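Local coordinates for protein putative adenylate cyclase (Vibrio parahaemolyticus, PDB 2ACA) that is of unknown function but carries a CYTH domain, and probably acts on triphosphates in the manner of the class IV adenylate cyclases it resembles, at residues A[17-22]-A[135-140]; A[37-42]-A[114-119]; A[41-46]-A[65-70]; A[70-75]-A[87-92]. One frame throughout, in Å; residues are numbered along the deposited sequence.

Interaction 1. Residues A[17-22]-A[135-140]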
# COMPACT_ATOMS: atom_id res chain seq x y z
N TYR A 17 5.06 9.27 26.72
CA TYR A 17 5.01 9.35 28.17
C TYR A 17 4.31 8.15 28.76
O TYR A 17 3.53 7.47 28.10
CB TYR A 17 4.25 10.60 28.63
CG TYR A 17 4.91 11.92 28.29
CD1 TYR A 17 4.72 12.51 27.05
CD2 TYR A 17 5.72 12.57 29.22
CE1 TYR A 17 5.32 13.73 26.74
CE2 TYR A 17 6.32 13.79 28.92
CZ TYR A 17 6.11 14.37 27.68
OH TYR A 17 6.68 15.58 27.38
N ARG A 18 4.62 7.90 30.03
CA ARG A 18 4.04 6.81 30.78
C ARG A 18 2.86 7.49 31.50
O ARG A 18 3.04 8.55 32.09
CB ARG A 18 5.05 6.33 31.80
CG ARG A 18 4.90 4.92 32.28
CD ARG A 18 6.08 4.67 33.19
NE ARG A 18 7.20 5.51 32.78
CZ ARG A 18 8.25 5.80 33.55
NH1 ARG A 18 8.32 5.29 34.78
NH2 ARG A 18 9.22 6.59 33.09
N VAL A 19 1.67 6.90 31.42
CA VAL A 19 0.51 7.49 32.08
C VAL A 19 0.08 6.59 33.24
O VAL A 19 -0.40 5.48 33.02
CB VAL A 19 -0.69 7.63 31.10
CG1 VAL A 19 -1.86 8.35 31.77
CG2 VAL A 19 -0.26 8.34 29.86
N LYS A 20 0.23 7.08 34.47
CA LYS A 20 -0.15 6.27 35.62
C LYS A 20 -1.62 6.38 36.02
O LYS A 20 -2.07 5.65 36.89
CB LYS A 20 0.77 6.62 36.79
CG LYS A 20 2.24 6.28 36.52
CD LYS A 20 3.14 6.54 37.73
CE LYS A 20 3.27 8.02 38.05
NZ LYS A 20 4.19 8.27 39.19
N ASN A 21 -2.38 7.27 35.37
CA ASN A 21 -3.80 7.42 35.71
C ASN A 21 -4.65 7.66 34.46
O ASN A 21 -4.62 8.73 33.86
CB ASN A 21 -3.96 8.58 36.69
CG ASN A 21 -5.22 8.48 37.53
OD1 ASN A 21 -5.40 9.23 38.49
ND2 ASN A 21 -6.09 7.55 37.17
N HIS A 22 -5.43 6.66 34.07
CA HIS A 22 -6.25 6.78 32.87
C HIS A 22 -7.34 7.83 32.97
O HIS A 22 -7.27 8.90 32.35
CB HIS A 22 -6.86 5.42 32.50
CG HIS A 22 -7.67 5.44 31.24
ND1 HIS A 22 -8.91 6.04 31.16
CD2 HIS A 22 -7.41 4.96 30.00
CE1 HIS A 22 -9.38 5.92 29.93
NE2 HIS A 22 -8.48 5.26 29.21
N HIS A 135 -0.27 2.00 30.94
CA HIS A 135 -0.72 3.00 29.99
C HIS A 135 0.40 3.94 29.53
O HIS A 135 1.23 4.37 30.33
CB HIS A 135 -1.84 3.85 30.60
CG HIS A 135 -3.11 3.09 30.85
ND1 HIS A 135 -3.18 2.03 31.73
CD2 HIS A 135 -4.35 3.24 30.34
CE1 HIS A 135 -4.42 1.57 31.76
NE2 HIS A 135 -5.15 2.29 30.93
N PHE A 136 0.38 4.26 28.24
CA PHE A 136 1.37 5.14 27.63
C PHE A 136 0.65 6.24 26.85
O PHE A 136 -0.50 6.05 26.44
CB PHE A 136 2.26 4.33 26.69
CG PHE A 136 3.13 3.33 27.39
CD1 PHE A 136 4.41 3.68 27.81
CD2 PHE A 136 2.68 2.04 27.63
CE1 PHE A 136 5.24 2.77 28.46
CE2 PHE A 136 3.50 1.11 28.28
CZ PHE A 136 4.79 1.48 28.69
N ALA A 137 1.31 7.37 26.65
CA ALA A 137 0.71 8.47 25.90
C ALA A 137 1.72 9.06 24.93
O ALA A 137 2.91 9.18 25.25
CB ALA A 137 0.21 9.55 26.85
N GLU A 138 1.26 9.42 23.74
CA GLU A 138 2.13 10.00 22.74
C GLU A 138 1.54 11.32 22.27
O GLU A 138 0.33 11.41 22.06
CB GLU A 138 2.29 9.07 21.53
CG GLU A 138 2.70 7.66 21.87
CD GLU A 138 2.96 6.81 20.63
OE1 GLU A 138 2.13 6.85 19.69
OE2 GLU A 138 3.98 6.10 20.60
N PHE A 139 2.39 12.33 22.14
CA PHE A 139 1.97 13.64 21.67
C PHE A 139 2.82 13.88 20.44
O PHE A 139 4.03 13.70 20.48
CB PHE A 139 2.25 14.70 22.73
CG PHE A 139 1.45 14.51 23.99
CD1 PHE A 139 1.81 13.54 24.91
CD2 PHE A 139 0.31 15.27 24.23
CE1 PHE A 139 1.04 13.32 26.06
CE2 PHE A 139 -0.46 15.06 25.37
CZ PHE A 139 -0.10 14.08 26.29
N ALA A 140 2.19 14.27 19.34
CA ALA A 140 2.96 14.47 18.12
C ALA A 140 2.30 15.36 17.08
O ALA A 140 1.12 15.71 17.18
CB ALA A 140 3.29 13.11 17.49
O HOH W 1 -0.97 3.21 33.83

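Interaction 2. Residues A[37-42]-A[114-119]. With PO4 (phosphate ion), chain D.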
# COMPACT_ATOMS: atom_id res chain seq x y z
N MSE A 37 -10.49 10.54 16.74
CA MSE A 37 -10.25 9.71 15.56
C MSE A 37 -10.84 8.33 15.83
O MSE A 37 -11.44 7.70 14.96
CB MSE A 37 -8.75 9.61 15.26
CG MSE A 37 -8.41 8.89 13.97
SE MSE A 37 -6.51 8.82 13.60
CE MSE A 37 -6.57 8.21 11.76
N PHE A 38 -10.67 7.86 17.06
CA PHE A 38 -11.22 6.58 17.48
C PHE A 38 -10.76 6.31 18.90
O PHE A 38 -9.72 6.81 19.33
CB PHE A 38 -10.79 5.45 16.53
CG PHE A 38 -9.33 5.14 16.55
CD1 PHE A 38 -8.77 4.43 17.61
CD2 PHE A 38 -8.50 5.55 15.51
CE1 PHE A 38 -7.41 4.13 17.63
CE2 PHE A 38 -7.14 5.26 15.52
CZ PHE A 38 -6.59 4.55 16.58
N GLU A 39 -11.54 5.53 19.63
CA GLU A 39 -11.21 5.21 21.00
C GLU A 39 -11.33 3.72 21.24
O GLU A 39 -12.18 3.06 20.65
CB GLU A 39 -12.17 5.93 21.95
CG GLU A 39 -12.23 7.44 21.78
CD GLU A 39 -13.38 8.06 22.56
OE1 GLU A 39 -13.53 9.30 22.54
OE2 GLU A 39 -14.15 7.30 23.18
N ASN A 40 -10.45 3.19 22.09
CA ASN A 40 -10.45 1.78 22.45
C ASN A 40 -10.44 0.73 21.32
O ASN A 40 -11.09 -0.31 21.43
CB ASN A 40 -11.63 1.51 23.39
CG ASN A 40 -11.61 2.41 24.62
OD1 ASN A 40 -10.64 2.45 25.36
ND2 ASN A 40 -12.69 3.16 24.82
N ASN A 41 -9.71 1.00 20.24
CA ASN A 41 -9.61 0.02 19.15
C ASN A 41 -8.44 -0.89 19.47
O ASN A 41 -7.61 -0.57 20.33
CB ASN A 41 -9.31 0.69 17.80
CG ASN A 41 -10.54 1.26 17.13
OD1 ASN A 41 -10.60 1.35 15.91
ND2 ASN A 41 -11.52 1.68 17.93
N GLN A 42 -8.37 -2.02 18.80
CA GLN A 42 -7.25 -2.92 18.99
C GLN A 42 -6.28 -2.63 17.83
O GLN A 42 -6.70 -2.60 16.67
CB GLN A 42 -7.68 -4.38 18.92
CG GLN A 42 -6.55 -5.35 19.23
CD GLN A 42 -6.89 -6.79 18.90
OE1 GLN A 42 -7.11 -7.14 17.73
NE2 GLN A 42 -6.94 -7.64 19.92
N ILE A 114 -4.27 -1.86 22.83
CA ILE A 114 -5.54 -1.15 22.74
C ILE A 114 -5.13 0.31 22.60
O ILE A 114 -4.33 0.81 23.38
CB ILE A 114 -6.39 -1.38 24.01
CG1 ILE A 114 -6.63 -2.87 24.21
CG2 ILE A 114 -7.73 -0.67 23.87
CD1 ILE A 114 -7.35 -3.57 23.05
N ARG A 115 -5.68 0.99 21.61
CA ARG A 115 -5.30 2.38 21.39
C ARG A 115 -6.44 3.37 21.17
O ARG A 115 -7.53 3.01 20.72
CB ARG A 115 -4.31 2.45 20.21
CG ARG A 115 -4.16 3.82 19.56
CD ARG A 115 -3.01 3.83 18.56
NE ARG A 115 -1.73 3.77 19.24
CZ ARG A 115 -0.55 3.88 18.66
NH1 ARG A 115 -0.46 4.05 17.34
NH2 ARG A 115 0.56 3.85 19.40
N SER A 116 -6.17 4.63 21.51
CA SER A 116 -7.11 5.73 21.34
C SER A 116 -6.31 6.91 20.82
O SER A 116 -5.21 7.19 21.29
CB SER A 116 -7.76 6.11 22.68
OG SER A 116 -8.68 5.14 23.11
N ILE A 117 -6.87 7.60 19.83
CA ILE A 117 -6.21 8.76 19.26
C ILE A 117 -7.16 9.95 19.23
O ILE A 117 -8.30 9.83 18.78
CB ILE A 117 -5.70 8.47 17.84
CG1 ILE A 117 -4.74 7.27 17.87
CG2 ILE A 117 -4.99 9.70 17.27
CD1 ILE A 117 -3.99 7.02 16.55
N PHE A 118 -6.69 11.09 19.74
CA PHE A 118 -7.49 12.31 19.77
C PHE A 118 -6.78 13.46 19.09
O PHE A 118 -5.56 13.45 18.94
CB PHE A 118 -7.79 12.73 21.21
CG PHE A 118 -8.37 11.64 22.05
CD1 PHE A 118 -7.55 10.80 22.78
CD2 PHE A 118 -9.75 11.44 22.10
CE1 PHE A 118 -8.07 9.78 23.56
CE2 PHE A 118 -10.29 10.42 22.88
CZ PHE A 118 -9.45 9.59 23.61
N PHE A 119 -7.55 14.46 18.68
CA PHE A 119 -7.02 15.63 18.01
C PHE A 119 -7.23 16.87 18.87
O PHE A 119 -8.27 17.02 19.52
CB PHE A 119 -7.74 15.84 16.67
CG PHE A 119 -7.46 14.78 15.63
CD1 PHE A 119 -8.26 14.69 14.49
CD2 PHE A 119 -6.40 13.90 15.77
CE1 PHE A 119 -7.99 13.74 13.51
CE2 PHE A 119 -6.13 12.94 14.79
CZ PHE A 119 -6.93 12.86 13.66
P PO4 D . 3.20 5.40 16.45
O1 PO4 D . 3.75 4.20 17.13
O2 PO4 D . 4.10 6.56 16.67
O3 PO4 D . 1.86 5.70 16.99
O4 PO4 D . 3.09 5.13 14.99
O HOH W 2 -9.56 5.33 26.21

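Interaction 3. Residues A[41-46]-A[65-70]. With PO4 (phosphate ion), chain D.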
# COMPACT_ATOMS: atom_id res chain seq x y z
N ASN A 41 -9.71 1.00 20.24
CA ASN A 41 -9.61 0.02 19.15
C ASN A 41 -8.44 -0.89 19.47
O ASN A 41 -7.61 -0.57 20.33
CB ASN A 41 -9.31 0.69 17.80
CG ASN A 41 -10.54 1.26 17.13
OD1 ASN A 41 -10.60 1.35 15.91
ND2 ASN A 41 -11.52 1.68 17.93
N GLN A 42 -8.37 -2.02 18.80
CA GLN A 42 -7.25 -2.92 18.99
C GLN A 42 -6.28 -2.63 17.83
O GLN A 42 -6.70 -2.60 16.67
CB GLN A 42 -7.68 -4.38 18.92
CG GLN A 42 -6.55 -5.35 19.23
CD GLN A 42 -6.89 -6.79 18.90
OE1 GLN A 42 -7.11 -7.14 17.73
NE2 GLN A 42 -6.94 -7.64 19.92
N GLU A 43 -5.02 -2.38 18.15
CA GLU A 43 -4.06 -2.13 17.09
C GLU A 43 -3.06 -3.27 17.02
O GLU A 43 -2.44 -3.62 18.01
CB GLU A 43 -3.29 -0.83 17.29
CG GLU A 43 -2.25 -0.60 16.17
CD GLU A 43 -1.41 0.64 16.36
OE1 GLU A 43 -1.97 1.76 16.32
OE2 GLU A 43 -0.18 0.51 16.53
N SER A 44 -2.93 -3.85 15.83
CA SER A 44 -1.99 -4.93 15.60
C SER A 44 -0.88 -4.39 14.71
O SER A 44 -1.14 -3.66 13.76
CB SER A 44 -2.67 -6.10 14.89
OG SER A 44 -3.76 -6.59 15.64
N ASP A 45 0.35 -4.73 15.04
CA ASP A 45 1.49 -4.30 14.25
C ASP A 45 2.34 -5.50 13.87
O ASP A 45 2.59 -6.40 14.68
CB ASP A 45 2.34 -3.27 15.01
CG ASP A 45 1.61 -1.95 15.21
OD1 ASP A 45 0.82 -1.84 16.17
OD2 ASP A 45 1.80 -1.02 14.39
N TRP A 46 2.77 -5.51 12.62
CA TRP A 46 3.62 -6.57 12.09
C TRP A 46 4.88 -5.89 11.58
O TRP A 46 4.81 -5.12 10.62
CB TRP A 46 2.92 -7.27 10.92
CG TRP A 46 1.78 -8.13 11.30
CD1 TRP A 46 1.82 -9.46 11.59
CD2 TRP A 46 0.40 -7.74 11.40
NE1 TRP A 46 0.55 -9.93 11.84
CE2 TRP A 46 -0.34 -8.89 11.74
CE3 TRP A 46 -0.28 -6.52 11.23
CZ2 TRP A 46 -1.73 -8.88 11.91
CZ3 TRP A 46 -1.66 -6.51 11.40
CH2 TRP A 46 -2.37 -7.68 11.74
N ARG A 65 0.20 -2.19 9.67
CA ARG A 65 -0.60 -1.94 10.87
C ARG A 65 -2.08 -1.91 10.58
O ARG A 65 -2.51 -1.31 9.59
CB ARG A 65 -0.16 -0.61 11.51
CG ARG A 65 -1.12 -0.04 12.56
CD ARG A 65 -0.63 1.33 13.08
NE ARG A 65 0.71 1.25 13.66
CZ ARG A 65 1.43 2.30 14.04
NH1 ARG A 65 0.94 3.53 13.90
NH2 ARG A 65 2.64 2.13 14.56
N GLU A 66 -2.85 -2.55 11.45
CA GLU A 66 -4.30 -2.60 11.32
C GLU A 66 -4.95 -2.21 12.64
O GLU A 66 -4.56 -2.69 13.71
CB GLU A 66 -4.76 -4.00 10.91
CG GLU A 66 -6.27 -4.17 10.90
CD GLU A 66 -6.71 -5.52 10.36
OE1 GLU A 66 -6.23 -6.56 10.86
OE2 GLU A 66 -7.54 -5.55 9.43
N ILE A 67 -5.94 -1.33 12.56
CA ILE A 67 -6.65 -0.84 13.72
C ILE A 67 -8.12 -1.19 13.54
O ILE A 67 -8.75 -0.78 12.57
CB ILE A 67 -6.49 0.70 13.86
CG1 ILE A 67 -5.00 1.05 14.01
CG2 ILE A 67 -7.27 1.20 15.07
CD1 ILE A 67 -4.69 2.53 14.00
N GLN A 68 -8.64 -1.98 14.47
CA GLN A 68 -10.04 -2.40 14.42
C GLN A 68 -10.77 -2.00 15.68
O GLN A 68 -10.19 -1.95 16.76
CB GLN A 68 -10.12 -3.91 14.22
CG GLN A 68 -10.10 -4.32 12.75
CD GLN A 68 -9.72 -5.77 12.54
OE1 GLN A 68 -9.92 -6.32 11.45
NE2 GLN A 68 -9.15 -6.39 13.56
N PRO A 69 -12.09 -1.75 15.58
CA PRO A 69 -12.88 -1.84 14.34
C PRO A 69 -12.90 -0.63 13.40
O PRO A 69 -13.71 -0.59 12.48
CB PRO A 69 -14.28 -2.17 14.87
CG PRO A 69 -14.33 -1.37 16.14
CD PRO A 69 -12.97 -1.63 16.76
N ALA A 70 -12.03 0.35 13.62
CA ALA A 70 -12.00 1.52 12.76
C ALA A 70 -11.73 1.11 11.32
O ALA A 70 -12.19 1.75 10.38
CB ALA A 70 -10.95 2.49 13.23
P PO4 D . 3.20 5.40 16.45
O1 PO4 D . 3.75 4.20 17.13
O2 PO4 D . 4.10 6.56 16.67
O3 PO4 D . 1.86 5.70 16.99
O4 PO4 D . 3.09 5.13 14.99

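Interaction 4. Residues A[70-75]-A[87-92]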
# COMPACT_ATOMS: atom_id res chain seq x y z
N ALA A 70 -12.03 0.35 13.62
CA ALA A 70 -12.00 1.52 12.76
C ALA A 70 -11.73 1.11 11.32
O ALA A 70 -12.19 1.75 10.38
CB ALA A 70 -10.95 2.49 13.23
N GLY A 71 -10.96 0.04 11.15
CA GLY A 71 -10.64 -0.43 9.81
C GLY A 71 -9.54 0.37 9.16
O GLY A 71 -9.49 0.50 7.94
N ILE A 72 -8.64 0.92 9.98
CA ILE A 72 -7.53 1.70 9.47
C ILE A 72 -6.39 0.73 9.26
O ILE A 72 -6.05 -0.03 10.16
CB ILE A 72 -7.12 2.83 10.46
CG1 ILE A 72 -8.20 3.90 10.50
CG2 ILE A 72 -5.80 3.45 10.06
CD1 ILE A 72 -7.97 4.98 11.55
N LYS A 73 -5.80 0.77 8.07
CA LYS A 73 -4.71 -0.14 7.72
C LYS A 73 -3.59 0.65 7.07
O LYS A 73 -3.82 1.37 6.09
CB LYS A 73 -5.24 -1.24 6.79
CG LYS A 73 -6.30 -2.09 7.47
CD LYS A 73 -7.00 -3.08 6.56
CE LYS A 73 -7.94 -2.40 5.59
NZ LYS A 73 -8.89 -3.39 4.99
N LEU A 74 -2.39 0.51 7.60
CA LEU A 74 -1.27 1.28 7.08
C LEU A 74 -0.02 0.49 6.76
O LEU A 74 0.22 -0.57 7.31
CB LEU A 74 -0.89 2.37 8.09
CG LEU A 74 -1.98 3.38 8.49
CD1 LEU A 74 -1.77 3.83 9.93
CD2 LEU A 74 -1.94 4.58 7.55
N TRP A 75 0.75 1.04 5.84
CA TRP A 75 2.04 0.49 5.45
C TRP A 75 2.95 1.62 5.93
O TRP A 75 2.80 2.77 5.52
CB TRP A 75 2.06 0.29 3.92
CG TRP A 75 3.41 0.15 3.31
CD1 TRP A 75 4.57 -0.22 3.94
CD2 TRP A 75 3.75 0.36 1.95
NE1 TRP A 75 5.61 -0.24 3.05
CE2 TRP A 75 5.14 0.11 1.81
CE3 TRP A 75 3.02 0.75 0.81
CZ2 TRP A 75 5.81 0.23 0.59
CZ3 TRP A 75 3.68 0.87 -0.40
CH2 TRP A 75 5.07 0.61 -0.50
N ALA A 87 4.17 6.92 5.45
CA ALA A 87 3.10 5.95 5.47
C ALA A 87 2.10 6.21 4.37
O ALA A 87 2.12 7.24 3.71
CB ALA A 87 2.39 6.00 6.80
N THR A 88 1.21 5.24 4.19
CA THR A 88 0.13 5.36 3.24
C THR A 88 -0.89 4.34 3.66
O THR A 88 -0.54 3.26 4.13
CB THR A 88 0.56 5.06 1.79
OG1 THR A 88 -0.57 5.21 0.93
CG2 THR A 88 1.09 3.65 1.66
N ASN A 89 -2.17 4.68 3.52
CA ASN A 89 -3.23 3.75 3.85
C ASN A 89 -3.27 2.68 2.74
O ASN A 89 -2.92 2.97 1.58
CB ASN A 89 -4.57 4.48 3.94
CG ASN A 89 -4.65 5.39 5.16
OD1 ASN A 89 -5.05 4.97 6.24
ND2 ASN A 89 -4.25 6.65 4.99
N ILE A 90 -3.66 1.47 3.10
CA ILE A 90 -3.78 0.36 2.16
C ILE A 90 -5.14 -0.27 2.41
O ILE A 90 -5.64 -0.23 3.54
CB ILE A 90 -2.66 -0.71 2.37
CG1 ILE A 90 -2.66 -1.21 3.82
CG2 ILE A 90 -1.28 -0.12 2.02
CD1 ILE A 90 -1.63 -2.30 4.09
N THR A 91 -5.75 -0.83 1.37
CA THR A 91 -7.06 -1.45 1.52
C THR A 91 -7.03 -2.95 1.82
O THR A 91 -7.94 -3.48 2.44
CB THR A 91 -7.92 -1.22 0.26
OG1 THR A 91 -7.22 -1.70 -0.89
CG2 THR A 91 -8.22 0.27 0.09
N LYS A 92 -5.98 -3.64 1.38
CA LYS A 92 -5.88 -5.08 1.62
C LYS A 92 -4.63 -5.44 2.42
O LYS A 92 -3.54 -5.56 1.87
CB LYS A 92 -5.86 -5.84 0.29
CG LYS A 92 -7.12 -5.66 -0.54
CD LYS A 92 -6.99 -6.36 -1.89
CE LYS A 92 -8.22 -6.10 -2.75
NZ LYS A 92 -8.45 -4.64 -2.98
O HOH W 3 -7.14 3.01 6.32

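Interaction 1. Residues A[17-22]-A[135-140]
Tyr17 and Ala137 form a hydrogen-bonded antiparallel pair that joins strand 11-19, outermost in the sheet of this chain, to strand 134-143. Two nearly straight bonds close the pair, Tyr17 N to Ala137 O at 2.6 Å and Ala137 N to Tyr17 O at 2.7 Å. One step on, Val19 N reaches His135 O at 2.8 Å, but from above the carbonyl plane. A water bridges Val19 O and His135 N beside it.

The side chains show how an edge strand is keyed in place. Val19 turns CG1 anti to its own N (chi1 -175°), which leaves CG2 directed at Ala137 CB, a tight contact of 3.3 Å. The rings of Tyr17 and Phe139 meet with their CD1 atoms 3.8 Å apart; their planes stand at 86° in an oblique pair that is neither stacked nor edge-to-face, and the two side chains cross at about a right angle. His22, which is poorly ordered, brings CD2 to within 3.5 Å of His135 CD2, rim against rim.

Helices cover the face that carries Tyr17, Val19, Ala137 and Phe139. Phe25 of helix 22-30 packs on Val19, Ala137 and Phe139, while helix 152-162 places Ala160 on Tyr17, and Leu156 and Leu159 on Phe139. Strand 123-130 flanks strand 134-143 on its other edge, where the backbone of Phe136 bonds to Asp128.

Interaction 2. Residues A[37-42]-A[114-119]
Ser116 OG is gripped from two directions: Asn40 N donates to it at 2.8 Å in an almost straight bond (169°), and a water held by Asn40 OD1 lies 3.2 Å from Ser116 OG. The serine hydroxyl thus takes up an amide that the irregular backbone has turned away from ordinary pairing. Two bulges cause that irregularity. Met37 and Phe38 both face Ile117 in a classic beta bulge, and Asn40 and Asn41 both face Arg115 in a G1 bulge, with Asn40 in a left-handed backbone conformation. Regular pairing resumes where Arg115 N meets Asn41 O at 2.8 Å.

Phe38 is the apolar wedge. Its CG sits between the backbone N and the carbonyl carbon (chi1 67°), which lays the ring over the partner strand: CZ touches Ile117 CG1 at 3.5 Å, Ile117 N lies over one face, and Arg115 O meets the ring edge in plane, 3.3 Å from Phe38 CE1. Met37, present as selenomethionine, runs alongside Ile117 and makes an oblique Met-aromatic contact with Phe119. Glu39 OE1 approaches the edge of the Phe118 ring at CE2, 3.4 Å away.

Arg115 packs CG against Phe38 CE1, then bends at chi3 (-71°) and sends NH1 to O3 of a phosphate ion at 2.9 Å, a weak bond. Salt bridges to Asp128 and Glu43 position the guanidinium. Although the ion probably came from the crystallisation liquor, an arginine steadied by acids would suit an anion, consistent with the basic triphosphate-binding tunnels of CYTH proteins.

Interaction 3. Residues A[41-46]-A[65-70]
Asp45 and Arg65, a non-hydrogen-bonded antiparallel pair, carry the ionic part of this contact. The two side chains run side by side, and Arg65 NE donates to the syn lone pair of Asp45 OD2 at 2.6 Å, almost straight and close to the guanidinium plane. Glu43 adds charge from a different direction: its OE2 lies over one face of the guanidinium, 3.1 Å from Arg65 NE, with no N-H pointing at it and the two flat groups only 15° from parallel. Glu43 OE1 serves Arg115 instead. Bent at chi3 (-58°), Arg65 turns its far edge to the phosphate ion, where NH1 and NH2 converge on O4 at 2.9 and 3.1 Å.

Backbone bonds provide the regular part. Gln42 with Gln68 and Ser44 with Glu66 are hydrogen-bonded pairs, the shortest bond being Gln42 N to Gln68 O at 2.7 Å. Pairing gives way at the cis peptide before Pro69, and there a side chain takes over: Asn41 OD1 accepts Ala70 N at 2.9 Å.

Apolar contacts fall on both faces. Ile67 CG2 rests on Asn41 CB at 3.4 Å, beside Glu43; on the reverse face the edge of the Trp46 ring, at CZ3, meets Glu66 CB, and Leu93 of helix 93-102 touches both residues.

Two acids on one strand face an arginine on the next. This charged face is consistent with the tunnel of CYTH proteins, which binds triphosphates; the phosphate may mark it.

Interaction 4. Residues A[70-75]-A[87-92]
Trp75 and Thr88 form the tightly packed end of this beta hairpin. Their backbones make a hydrogen-bonded antiparallel pair, Trp75 N to Thr88 O at 3.1 Å and the return bond somewhat longer. With its OG1 anti to the backbone N (chi1 -180°), Thr88 presents CG2 to Trp75 CE3 at 3.6 Å. Ile90 fills in beside them, CG2 to Trp75 CB at 3.9 Å, and its backbone N bonds to Lys73 O from above the carbonyl plane. On the reverse face of the paired part, Leu74 lies alongside Asn89, pointing the same way, with CD2 3.4 Å from Asn89 OD1. Helix 93-102 backs Ile90 through Ala96, and the Trp75 ring stacks on Trp75 of the second subunit.

The other end is looser and more polar. Lys73, bent at chi3 (-72°), reaches past the end of strand 85-89 so that NZ donates to Thr91 O at 2.7 Å, a link between a side chain and a loop carbonyl where strand pairing has ended. A water accepts from Lys73 N and donates to Asn89 OD1.

Polar groups of the 87-92 segment also look outward: Thr88 OG1 accepts Lys92 N of the second subunit, Asn89 N bonds to Thr91 OG1 of that subunit, and each has its symmetric counterpart. The chemistry implies that this outermost strand and the loop after it are joined to the second subunit by reciprocal hydrogen bonds, together with a stack of the two Trp75 rings.

In the fold
All four interactions belong to one antiparallel sheet. Interactions 1 and 4 involve its two outermost strands, with centres about 24 Å apart on opposite sides of the chain's centre. Interactions 2 and 3 lie between them, centres about 10 Å apart, sharing Asn41 and Gln42 on strand 35-49. Arg115 NH1 of interaction 2 meets Glu43 OE1 of interaction 3 at 2.9 Å, and both contacts bind a phosphate ion, probably from the crystallisation liquor, that may mark the triphosphate pocket. Interaction 1 touches this network through a weak ion pair, Glu138 OE1 to Arg115 NH2 at 3.4 Å. Interaction 4 joins interaction 3 through shared Ala70 and adjacent strands, Leu74 N lying 2.7 Å from Arg65 O, and carries the sheet to the second subunit.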